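Possible transcriptional regulator, ArsR family protein (PDB 3F6V) probably binds DNA as a dimeric winged helix-turn-helix transcriptional regulator of the ArsR family. Local coordinates at residues P58-L63 against R93-A98; N76-F81 against S86-H91; V101-D106 against R110-D115. One frame throughout, in Å; residues are numbered along the deposited sequence. Where two conformers were deposited one is given.

Contact 1: P58-L63 against R93-A98; sequences PTRRRL and RVLTEA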
loop_
_atom_site.group_PDB
_atom_site.type_symbol
_atom_site.label_atom_id
_atom_site.label_comp_id
_atom_site.label_asym_id
_atom_site.label_seq_id
_atom_site.Cartn_x
_atom_site.Cartn_y
_atom_site.Cartn_z
ATOM N N PRO A 58 -5.158 -6.224 1.078
ATOM C CA PRO A 58 -5.160 -7.222 0.001
ATOM C C PRO A 58 -6.535 -7.526 -0.656
ATOM O O PRO A 58 -6.580 -7.740 -1.876
ATOM C CB PRO A 58 -4.648 -8.487 0.693
ATOM C CG PRO A 58 -3.810 -7.980 1.818
ATOM C CD PRO A 58 -4.373 -6.673 2.252
ATOM N N THR A 59 -7.605 -7.487 0.115
ATOM C CA THR A 59 -8.952 -7.649 -0.485
ATOM C C THR A 59 -9.268 -6.441 -1.365
ATOM O O THR A 59 -9.795 -6.613 -2.486
ATOM C CB THR A 59 -9.999 -7.829 0.592
ATOM O OG1 THR A 59 -9.707 -9.039 1.285
ATOM C CG2 THR A 59 -11.398 -7.927 -0.043
ATOM N N ARG A 60 -8.975 -5.222 -0.876
ATOM C CA ARG A 60 -9.170 -4.065 -1.715
ATOM C C ARG A 60 -8.333 -4.112 -3.006
ATOM O O ARG A 60 -8.813 -3.678 -4.050
ATOM C CB ARG A 60 -8.952 -2.780 -0.914
ATOM C CG ARG A 60 -9.988 -2.661 0.153
ATOM C CD ARG A 60 -10.044 -1.294 0.815
ATOM N NE ARG A 60 -9.093 -1.048 1.891
ATOM C CZ ARG A 60 -9.363 -1.159 3.192
ATOM N NH1 ARG A 60 -10.518 -1.646 3.624
ATOM N NH2 ARG A 60 -8.431 -0.840 4.065
ATOM N N ARG A 61 -7.084 -4.599 -2.960
ATOM C CA ARG A 61 -6.297 -4.729 -4.201
ATOM C C ARG A 61 -7.018 -5.590 -5.200
ATOM O O ARG A 61 -7.075 -5.243 -6.401
ATOM C CB ARG A 61 -4.910 -5.338 -3.978
ATOM C CG ARG A 61 -4.040 -4.432 -3.124
ATOM C CD ARG A 61 -2.572 -4.772 -3.220
ATOM N NE ARG A 61 -2.178 -6.135 -3.020
ATOM C CZ ARG A 61 -1.514 -6.608 -1.945
ATOM N NH1 ARG A 61 -1.322 -5.874 -0.853
ATOM N NH2 ARG A 61 -1.054 -7.829 -1.959
ATOM N N ARG A 62 -7.537 -6.716 -4.707
ATOM C CA ARG A 62 -8.204 -7.650 -5.630
ATOM C C ARG A 62 -9.508 -7.035 -6.151
ATOM O O ARG A 62 -9.828 -7.201 -7.321
ATOM C CB ARG A 62 -8.492 -8.979 -4.931
ATOM C CG ARG A 62 -9.104 -10.030 -5.833
ATOM C CD ARG A 62 -8.182 -10.423 -6.971
ATOM N NE ARG A 62 -8.811 -11.381 -7.880
ATOM C CZ ARG A 62 -8.683 -11.336 -9.205
ATOM N NH1 ARG A 62 -7.947 -10.376 -9.792
ATOM N NH2 ARG A 62 -9.292 -12.253 -9.943
ATOM N N LEU A 63 -10.232 -6.300 -5.303
ATOM C CA LEU A 63 -11.477 -5.673 -5.776
ATOM C C LEU A 63 -11.153 -4.664 -6.888
ATOM O O LEU A 63 -11.856 -4.590 -7.901
ATOM C CB LEU A 63 -12.198 -4.955 -4.651
ATOM C CG LEU A 63 -12.945 -5.849 -3.668
ATOM C CD1 LEU A 63 -13.312 -5.116 -2.393
ATOM C CD2 LEU A 63 -14.223 -6.405 -4.333
ATOM N N ARG A 93 -17.073 0.633 0.348
ATOM C CA ARG A 93 -17.343 1.943 0.958
ATOM C C ARG A 93 -16.038 2.685 1.292
ATOM O O ARG A 93 -15.924 3.901 1.099
ATOM C CB ARG A 93 -18.170 1.776 2.238
ATOM C CG ARG A 93 -18.589 3.082 2.890
ATOM C CD ARG A 93 -19.371 2.857 4.189
ATOM N NE ARG A 93 -19.409 4.062 5.029
ATOM C CZ ARG A 93 -20.364 4.987 4.955
ATOM N NH1 ARG A 93 -21.359 4.843 4.085
ATOM N NH2 ARG A 93 -20.326 6.052 5.747
ATOM N N VAL A 94 -15.063 1.928 1.809
ATOM C CA VAL A 94 -13.747 2.527 2.124
ATOM C C VAL A 94 -13.085 3.006 0.824
ATOM O O VAL A 94 -12.535 4.141 0.753
ATOM C CB VAL A 94 -12.872 1.547 2.910
ATOM C CG1 VAL A 94 -11.509 2.158 3.167
ATOM C CG2 VAL A 94 -13.481 1.269 4.295
ATOM N N LEU A 95 -13.118 2.173 -0.222
ATOM C CA LEU A 95 -12.509 2.555 -1.491
ATOM C C LEU A 95 -13.254 3.791 -2.063
ATOM O O LEU A 95 -12.659 4.651 -2.723
ATOM C CB LEU A 95 -12.637 1.407 -2.475
ATOM C CG LEU A 95 -11.623 0.300 -2.191
ATOM C CD1 LEU A 95 -12.018 -0.951 -3.009
ATOM C CD2 LEU A 95 -10.236 0.722 -2.621
ATOM N N THR A 96 -14.573 3.886 -1.821
ATOM C CA THR A 96 -15.359 5.008 -2.322
ATOM C C THR A 96 -14.940 6.294 -1.615
ATOM O O THR A 96 -14.701 7.337 -2.259
ATOM C CB THR A 96 -16.870 4.809 -2.077
ATOM O OG1 THR A 96 -17.328 3.688 -2.847
ATOM C CG2 THR A 96 -17.640 6.051 -2.533
ATOM N N GLU A 97 -14.772 6.202 -0.303
ATOM C CA GLU A 97 -14.360 7.354 0.495
ATOM C C GLU A 97 -12.976 7.847 0.057
ATOM O O GLU A 97 -12.713 9.056 0.035
ATOM C CB GLU A 97 -14.379 6.998 1.980
ATOM C CG GLU A 97 -14.258 8.191 2.954
ATOM C CD GLU A 97 -15.430 9.199 2.862
ATOM O OE1 GLU A 97 -16.352 9.010 2.041
ATOM O OE2 GLU A 97 -15.421 10.197 3.605
ATOM N N ALA A 98 -12.115 6.907 -0.308
ATOM C CA ALA A 98 -10.781 7.244 -0.822
ATOM C C ALA A 98 -10.760 7.750 -2.252
ATOM O O ALA A 98 -9.703 8.069 -2.770
ATOM C CB ALA A 98 -9.841 6.072 -0.638
#
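Arg60 lays its aliphatic chain over the side chain of Leu95, and its CD comes to 3.8 Å from Leu95 CG. Both methyls of the leucine join in: CD1 lies 4.1 Å from Arg60 CG, while CD2 faces Arg60 CB and CD. Beyond CD the arginine bends (chi3 -83°), which turns its guanidinium across Val94; there Val94 CG1 sits over the centre of one face, 4.0 Å from Arg60 CZ. Leu63, one turn further along its helix, adds a looser apolar touch through CB, 4.3 Å from Leu95 CD1.

The short segments 58-63 and 93-97 cross at -75° with their axes 11.2 Å apart, a separation bridged by side chains. They belong to helices 58-66 and 85-97 of the ArsR-type DNA-binding domain, and Val54 of helix 51-55 packs on Val94 and Leu95 beside them. Polar partners of Arg60 lie outside the two segments: NE donates to Val54 O, and NH1 makes a weak bond to His91 ND1. The chemistry is thus divided along one side chain, its methylenes and one guanidinium face serving apolar packing while NE and, weakly, NH1 tie the same residue to a backbone carbonyl and a histidine.

Contact 2: N76-F81 against S86-H91; sequences NLAAHF and SAISQH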
loop_
_atom_site.group_PDB
_atom_site.type_symbol
_atom_site.label_atom_id
_atom_site.label_comp_id
_atom_site.label_asym_id
_atom_site.label_seq_id
_atom_site.Cartn_x
_atom_site.Cartn_y
_atom_site.Cartn_z
ATOM N N ASN A 76 -21.844 -9.628 -7.250
ATOM C CA ASN A 76 -20.973 -10.287 -8.198
ATOM C C ASN A 76 -19.478 -10.225 -7.772
ATOM O O ASN A 76 -18.739 -11.192 -7.934
ATOM C CB ASN A 76 -21.281 -9.821 -9.643
ATOM C CG ASN A 76 -22.654 -10.371 -10.191
ATOM O OD1 ASN A 76 -23.112 -11.471 -9.820
ATOM N ND2 ASN A 76 -23.281 -9.617 -11.082
ATOM N N LEU A 77 -19.062 -9.087 -7.223
ATOM C CA LEU A 77 -17.692 -8.938 -6.734
ATOM C C LEU A 77 -17.470 -9.828 -5.537
ATOM O O LEU A 77 -16.436 -10.500 -5.387
ATOM C CB LEU A 77 -17.463 -7.458 -6.331
ATOM C CG LEU A 77 -17.334 -6.459 -7.497
ATOM C CD1 LEU A 77 -17.497 -5.026 -7.033
ATOM C CD2 LEU A 77 -16.040 -6.649 -8.309
ATOM N N ALA A 78 -18.466 -9.828 -4.655
ATOM C CA ALA A 78 -18.379 -10.585 -3.420
ATOM C C ALA A 78 -18.215 -12.076 -3.629
ATOM O O ALA A 78 -17.665 -12.749 -2.768
ATOM C CB ALA A 78 -19.523 -10.252 -2.523
ATOM N N ALA A 79 -18.686 -12.581 -4.776
ATOM C CA ALA A 79 -18.605 -14.011 -5.151
ATOM C C ALA A 79 -17.204 -14.500 -5.461
ATOM O O ALA A 79 -16.937 -15.690 -5.549
ATOM C CB ALA A 79 -19.526 -14.287 -6.335
ATOM N N HIS A 80 -16.273 -13.571 -5.608
ATOM C CA HIS A 80 -14.855 -13.929 -5.761
ATOM C C HIS A 80 -14.061 -14.157 -4.452
ATOM O O HIS A 80 -12.851 -14.436 -4.489
ATOM C CB HIS A 80 -14.152 -12.826 -6.547
ATOM C CG HIS A 80 -14.475 -12.814 -8.004
ATOM N ND1 HIS A 80 -15.514 -12.073 -8.525
ATOM C CD2 HIS A 80 -13.879 -13.421 -9.059
ATOM C CE1 HIS A 80 -15.549 -12.223 -9.838
ATOM N NE2 HIS A 80 -14.577 -13.047 -10.186
ATOM N N PHE A 81 -14.714 -13.982 -3.307
ATOM C CA PHE A 81 -14.038 -14.075 -2.014
ATOM C C PHE A 81 -14.816 -14.949 -1.031
ATOM O O PHE A 81 -16.056 -14.979 -1.096
ATOM C CB PHE A 81 -13.920 -12.699 -1.364
ATOM C CG PHE A 81 -13.258 -11.674 -2.216
ATOM C CD1 PHE A 81 -14.019 -10.919 -3.103
ATOM C CD2 PHE A 81 -11.890 -11.401 -2.078
ATOM C CE1 PHE A 81 -13.430 -9.940 -3.894
ATOM C CE2 PHE A 81 -11.292 -10.422 -2.869
ATOM C CZ PHE A 81 -12.059 -9.696 -3.763
ATOM N N SER A 86 -21.494 -8.349 3.104
ATOM C CA SER A 86 -21.435 -7.220 3.990
ATOM C C SER A 86 -19.970 -6.751 4.098
ATOM O O SER A 86 -19.703 -5.547 4.051
ATOM C CB SER A 86 -21.999 -7.618 5.356
ATOM O OG SER A 86 -21.757 -6.617 6.317
ATOM N N ALA A 87 -19.060 -7.712 4.239
ATOM C CA ALA A 87 -17.612 -7.454 4.303
ATOM C C ALA A 87 -17.090 -6.768 3.055
ATOM O O ALA A 87 -16.326 -5.776 3.143
ATOM C CB ALA A 87 -16.817 -8.751 4.564
ATOM N N ILE A 88 -17.497 -7.275 1.898
ATOM C CA ILE A 88 -17.083 -6.720 0.636
ATOM C C ILE A 88 -17.698 -5.350 0.426
ATOM O O ILE A 88 -17.031 -4.422 -0.066
ATOM C CB ILE A 88 -17.390 -7.692 -0.493
ATOM C CG1 ILE A 88 -16.579 -8.978 -0.285
ATOM C CG2 ILE A 88 -17.119 -7.032 -1.865
ATOM C CD1 ILE A 88 -15.034 -8.778 -0.282
ATOM N N SER A 89 -18.984 -5.214 0.728
ATOM C CA SER A 89 -19.642 -3.913 0.752
ATOM C C SER A 89 -18.843 -2.849 1.553
ATOM O O SER A 89 -18.649 -1.728 1.060
ATOM C CB SER A 89 -21.082 -4.048 1.312
ATOM O OG SER A 89 -21.753 -2.823 1.165
ATOM N N GLN A 90 -18.390 -3.199 2.753
ATOM C CA GLN A 90 -17.645 -2.259 3.595
ATOM C C GLN A 90 -16.300 -1.873 2.968
ATOM O O GLN A 90 -15.914 -0.700 3.030
ATOM C CB GLN A 90 -17.428 -2.812 5.001
ATOM C CG GLN A 90 -16.645 -1.884 5.902
ATOM C CD GLN A 90 -16.512 -2.427 7.327
ATOM O OE1 GLN A 90 -16.075 -3.569 7.540
ATOM N NE2 GLN A 90 -16.876 -1.601 8.311
ATOM N N HIS A 91 -15.597 -2.847 2.383
ATOM C CA HIS A 91 -14.333 -2.544 1.636
ATOM C C HIS A 91 -14.654 -1.579 0.493
ATOM O O HIS A 91 -13.894 -0.621 0.255
ATOM C CB HIS A 91 -13.708 -3.778 1.049
ATOM C CG HIS A 91 -12.985 -4.600 2.043
ATOM N ND1 HIS A 91 -11.869 -4.141 2.708
ATOM C CD2 HIS A 91 -13.183 -5.871 2.462
ATOM C CE1 HIS A 91 -11.414 -5.095 3.504
ATOM N NE2 HIS A 91 -12.193 -6.157 3.374
#
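Ile88 meets Ala78 and Phe81 with different parts of its branched side chain, and the contact is almost wholly apolar. In the aliphatic packing, Ala78 CB lies 3.9 Å from Ile88 CB and equally near CG1, so the small methyl rests at the root of the isoleucine rather than at its end. This fits the close backbone approach, 5.8 Å between Ala78 CA and Ile88 CA. The CG2 branch also lies against Ala78, its closer neighbour, and only grazes Leu77, at a marginal 4.5 Å from Leu77 CB.

The aromatic part is a CH-pi contact. Ile88 CD1 stands 4.1 Å from the centroid of the Phe81 ring, 26° off the ring normal; it is therefore over the face but displaced toward the rim, where Phe81 CD1 is the nearest ring atom at 3.7 Å. With CG1 anti to the carbonyl carbon (chi1 -63°), the longer branch starts toward the Phe81 side, and a further bend at chi2 sets CD1 over the ring.

Helices 74-78 and 85-97 are consecutive, and together they form the helix-turn-helix of the ArsR-type domain; by family analogy, helix 85-97 is probably the recognition helix. Ile88 faces inward, toward the first helix and the turn after it, whereas the CB of Ser86 points away from that interface.

Backbone hydrogen bonding shapes the turn. Ala78 to Phe81 form a type I beta turn, in which Phe81 N donates to Ala78 O at 3.2 Å, and this places the phenylalanine beside Ile88. A weak side-chain bond, His80 ND1 to Asn76 O at 3.4 Å with a bent 135° angle at the hydrogen, reaches back from the turn to a helix carbonyl. From helix 58-66, Leu63 and Arg62 also pack on Phe81, and Thr59 touches Ile88.

Contact 3: V101-D106 against R110-D115; sequences VTPRKD and RYYRLD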
loop_
_atom_site.group_PDB
_atom_site.type_symbol
_atom_site.label_atom_id
_atom_site.label_comp_id
_atom_site.label_asym_id
_atom_site.label_seq_id
_atom_site.Cartn_x
_atom_site.Cartn_y
_atom_site.Cartn_z
ATOM N N VAL A 101 -13.200 4.274 -6.130
ATOM C CA VAL A 101 -14.363 3.666 -6.819
ATOM C C VAL A 101 -15.544 4.600 -6.657
ATOM O O VAL A 101 -15.536 5.494 -5.794
ATOM C CB VAL A 101 -14.701 2.245 -6.304
ATOM C CG1 VAL A 101 -13.493 1.313 -6.444
ATOM C CG2 VAL A 101 -15.169 2.265 -4.918
ATOM N N THR A 102 -16.586 4.350 -7.457
ATOM C CA THR A 102 -17.760 5.228 -7.505
ATOM C C THR A 102 -18.984 4.316 -7.539
ATOM O O THR A 102 -18.997 3.376 -8.328
ATOM C CB THR A 102 -17.686 6.076 -8.828
ATOM O OG1 THR A 102 -16.395 6.745 -8.881
ATOM C CG2 THR A 102 -18.788 7.083 -8.873
ATOM N N PRO A 103 -19.978 4.596 -6.698
ATOM C CA PRO A 103 -21.195 3.761 -6.649
ATOM C C PRO A 103 -22.306 4.324 -7.550
ATOM O O PRO A 103 -22.361 5.524 -7.817
ATOM C CB PRO A 103 -21.635 3.906 -5.177
ATOM C CG PRO A 103 -21.233 5.319 -4.847
ATOM C CD PRO A 103 -19.938 5.574 -5.577
ATOM N N ARG A 104 -23.193 3.439 -7.949
ATOM C CA ARG A 104 -24.415 3.823 -8.721
ATOM C C ARG A 104 -25.492 2.847 -8.319
ATOM O O ARG A 104 -25.224 1.676 -8.236
ATOM C CB ARG A 104 -24.119 3.660 -10.245
ATOM C CG ARG A 104 -25.238 3.999 -11.217
ATOM C CD ARG A 104 -24.730 3.880 -12.649
ATOM N NE ARG A 104 -24.516 2.480 -13.089
ATOM C CZ ARG A 104 -25.464 1.703 -13.632
ATOM N NH1 ARG A 104 -26.695 2.172 -13.790
ATOM N NH2 ARG A 104 -25.191 0.453 -14.018
ATOM N N LYS A 105 -26.719 3.294 -8.116
ATOM C CA LYS A 105 -27.808 2.353 -7.852
ATOM C C LYS A 105 -28.752 2.327 -9.058
ATOM O O LYS A 105 -29.014 3.367 -9.665
ATOM C CB LYS A 105 -28.563 2.704 -6.550
ATOM C CG LYS A 105 -27.824 2.326 -5.265
ATOM C CD LYS A 105 -28.677 2.562 -4.020
ATOM C CE LYS A 105 -27.822 2.725 -2.750
ATOM N NZ LYS A 105 -28.610 3.412 -1.665
ATOM N N ASP A 106 -29.196 1.129 -9.431
ATOM C CA ASP A 106 -30.225 0.932 -10.476
ATOM C C ASP A 106 -31.094 -0.208 -9.967
ATOM O O ASP A 106 -30.672 -1.360 -9.966
ATOM C CB ASP A 106 -29.602 0.579 -11.844
ATOM C CG ASP A 106 -30.659 0.371 -12.943
ATOM O OD1 ASP A 106 -31.804 0.831 -12.766
ATOM O OD2 ASP A 106 -30.356 -0.273 -13.984
ATOM N N ARG A 110 -26.541 -2.502 -6.589
ATOM C CA ARG A 110 -25.660 -1.382 -6.386
ATOM C C ARG A 110 -24.469 -1.796 -7.215
ATOM O O ARG A 110 -24.012 -2.944 -7.134
ATOM C CB ARG A 110 -25.269 -1.265 -4.929
ATOM C CG ARG A 110 -24.401 -0.083 -4.622
ATOM C CD ARG A 110 -24.535 0.231 -3.163
ATOM N NE ARG A 110 -23.679 1.311 -2.689
ATOM C CZ ARG A 110 -24.006 2.599 -2.716
ATOM N NH1 ARG A 110 -25.166 2.988 -3.231
ATOM N NH2 ARG A 110 -23.168 3.497 -2.229
ATOM N N TYR A 111 -23.993 -0.858 -8.016
ATOM C CA TYR A 111 -22.852 -1.063 -8.901
ATOM C C TYR A 111 -21.673 -0.206 -8.483
ATOM O O TYR A 111 -21.863 0.934 -8.040
ATOM C CB TYR A 111 -23.224 -0.642 -10.311
ATOM C CG TYR A 111 -24.236 -1.533 -10.987
ATOM C CD1 TYR A 111 -23.858 -2.666 -11.702
ATOM C CD2 TYR A 111 -25.582 -1.230 -10.899
ATOM C CE1 TYR A 111 -24.804 -3.463 -12.384
ATOM C CE2 TYR A 111 -26.540 -2.022 -11.520
ATOM C CZ TYR A 111 -26.155 -3.117 -12.244
ATOM O OH TYR A 111 -27.140 -3.901 -12.859
ATOM N N TYR A 112 -20.472 -0.748 -8.635
ATOM C CA TYR A 112 -19.234 0.010 -8.380
ATOM C C TYR A 112 -18.375 -0.010 -9.619
ATOM O O TYR A 112 -18.349 -0.982 -10.352
ATOM C CB TYR A 112 -18.474 -0.607 -7.211
ATOM C CG TYR A 112 -19.057 -0.173 -5.883
ATOM C CD1 TYR A 112 -18.692 1.051 -5.305
ATOM C CD2 TYR A 112 -20.010 -0.946 -5.248
ATOM C CE1 TYR A 112 -19.258 1.483 -4.127
ATOM C CE2 TYR A 112 -20.600 -0.535 -4.019
ATOM C CZ TYR A 112 -20.233 0.704 -3.492
ATOM O OH TYR A 112 -20.766 1.133 -2.302
ATOM N N ARG A 113 -17.647 1.079 -9.842
ATOM C CA ARG A 113 -16.724 1.196 -10.961
ATOM C C ARG A 113 -15.476 1.963 -10.491
ATOM O O ARG A 113 -15.539 2.765 -9.556
ATOM C CB ARG A 113 -17.400 1.935 -12.126
ATOM C CG ARG A 113 -17.711 3.408 -11.857
ATOM C CD ARG A 113 -18.623 3.909 -12.998
ATOM N NE ARG A 113 -18.844 5.354 -12.939
ATOM C CZ ARG A 113 -19.757 5.957 -12.176
ATOM N NH1 ARG A 113 -20.600 5.241 -11.407
ATOM N NH2 ARG A 113 -19.876 7.285 -12.223
ATOM N N LEU A 114 -14.370 1.721 -11.177
ATOM C CA LEU A 114 -13.131 2.437 -10.859
ATOM C C LEU A 114 -13.220 3.885 -11.236
ATOM O O LEU A 114 -13.825 4.243 -12.267
ATOM C CB LEU A 114 -11.928 1.788 -11.580
ATOM C CG LEU A 114 -11.550 0.422 -10.999
ATOM C CD1 LEU A 114 -10.644 -0.347 -11.903
ATOM C CD2 LEU A 114 -10.961 0.558 -9.623
ATOM N N ASP A 115 -12.606 4.757 -10.402
ATOM C CA ASP A 115 -12.529 6.176 -10.707
ATOM C C ASP A 115 -11.092 6.525 -11.141
ATOM O O ASP A 115 -10.174 6.512 -10.286
ATOM C CB ASP A 115 -12.906 6.982 -9.466
ATOM C CG ASP A 115 -13.028 8.446 -9.744
ATOM O OD1 ASP A 115 -12.524 8.917 -10.805
ATOM O OD2 ASP A 115 -13.704 9.125 -8.910
HETATM O O HOH W 1 -20.738 2.450 -10.662
#
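The beta hairpin of strands 101-106 and 109-114 is the wing of the winged helix-turn-helix fold. Two hydrogen-bonded pairs, Thr102 with Arg113 and Arg104 with Tyr111, set its antiparallel register. Tyr111 N to Arg104 O is the straightest of their four bonds (2.8 Å, 173° at the hydrogen). Between these pairs, Pro103 faces Tyr112 in a non-hydrogen-bonded pair, and Pro103 CA approaches Tyr111 O at 3.2 Å in a CA-H...O contact.

On the face bearing Arg104 and Tyr111, the guanidinium lies nearly flat on the phenol ring, their planes 17° apart. The cation-pi overlap is off-centre: Arg104 CZ is 4.5 Å from the ring centroid, and NH2 overlies the ring toward its rim. A bend at chi3 (72°) folds the arginine over Tyr111, its partner on the other strand, and Glu71 forms a salt bridge with its NE. Further along this face, Thr102 CG2 sits over the Arg113 guanidinium, 3.5 Å from NH2. A water lying in the guanidinium plane accepts from Arg113 NH1 and can donate to Thr102 O, though other acceptors compete for its protons.

The other face carries Pro103, whose CB packs 3.6 Å from Tyr112 CE1. In the conformer given, Arg110 NE donates to Tyr112 OH at 2.9 Å, but the placement of the arginine's end is doubtful.

Tyr112 and Val101 turn to helix 85-97, meeting Thr96; strand 72-73 bonds to the far side of strand 109-114, and Asp115 caps helix 116-129 through Gln117 N.

Helix 85-97 is common to contacts 1 and 2, and strand 101-106 of contact 3 follows it in the chain. Contact 2 is nested within the loop closed by contact 1; their centres are 10 Å apart and they touch directly, with Leu63 CD2 3.6 Å from Phe81 CE1. Contact 3 is joined to contact 1 through the end of the shared helix, where Leu95 CB lies 3.6 Å from Val101 CG2. Contacts 2 and 3 do not touch, their nearest atoms being about 5 Å apart. The three thus link helix 58-66, the helix-turn-helix and the wing. A bound magnesium ion lies about 4 Å from the nearest side-chain atom of Arg113 in contact 3, a proximity that does not make the arginine a ligand.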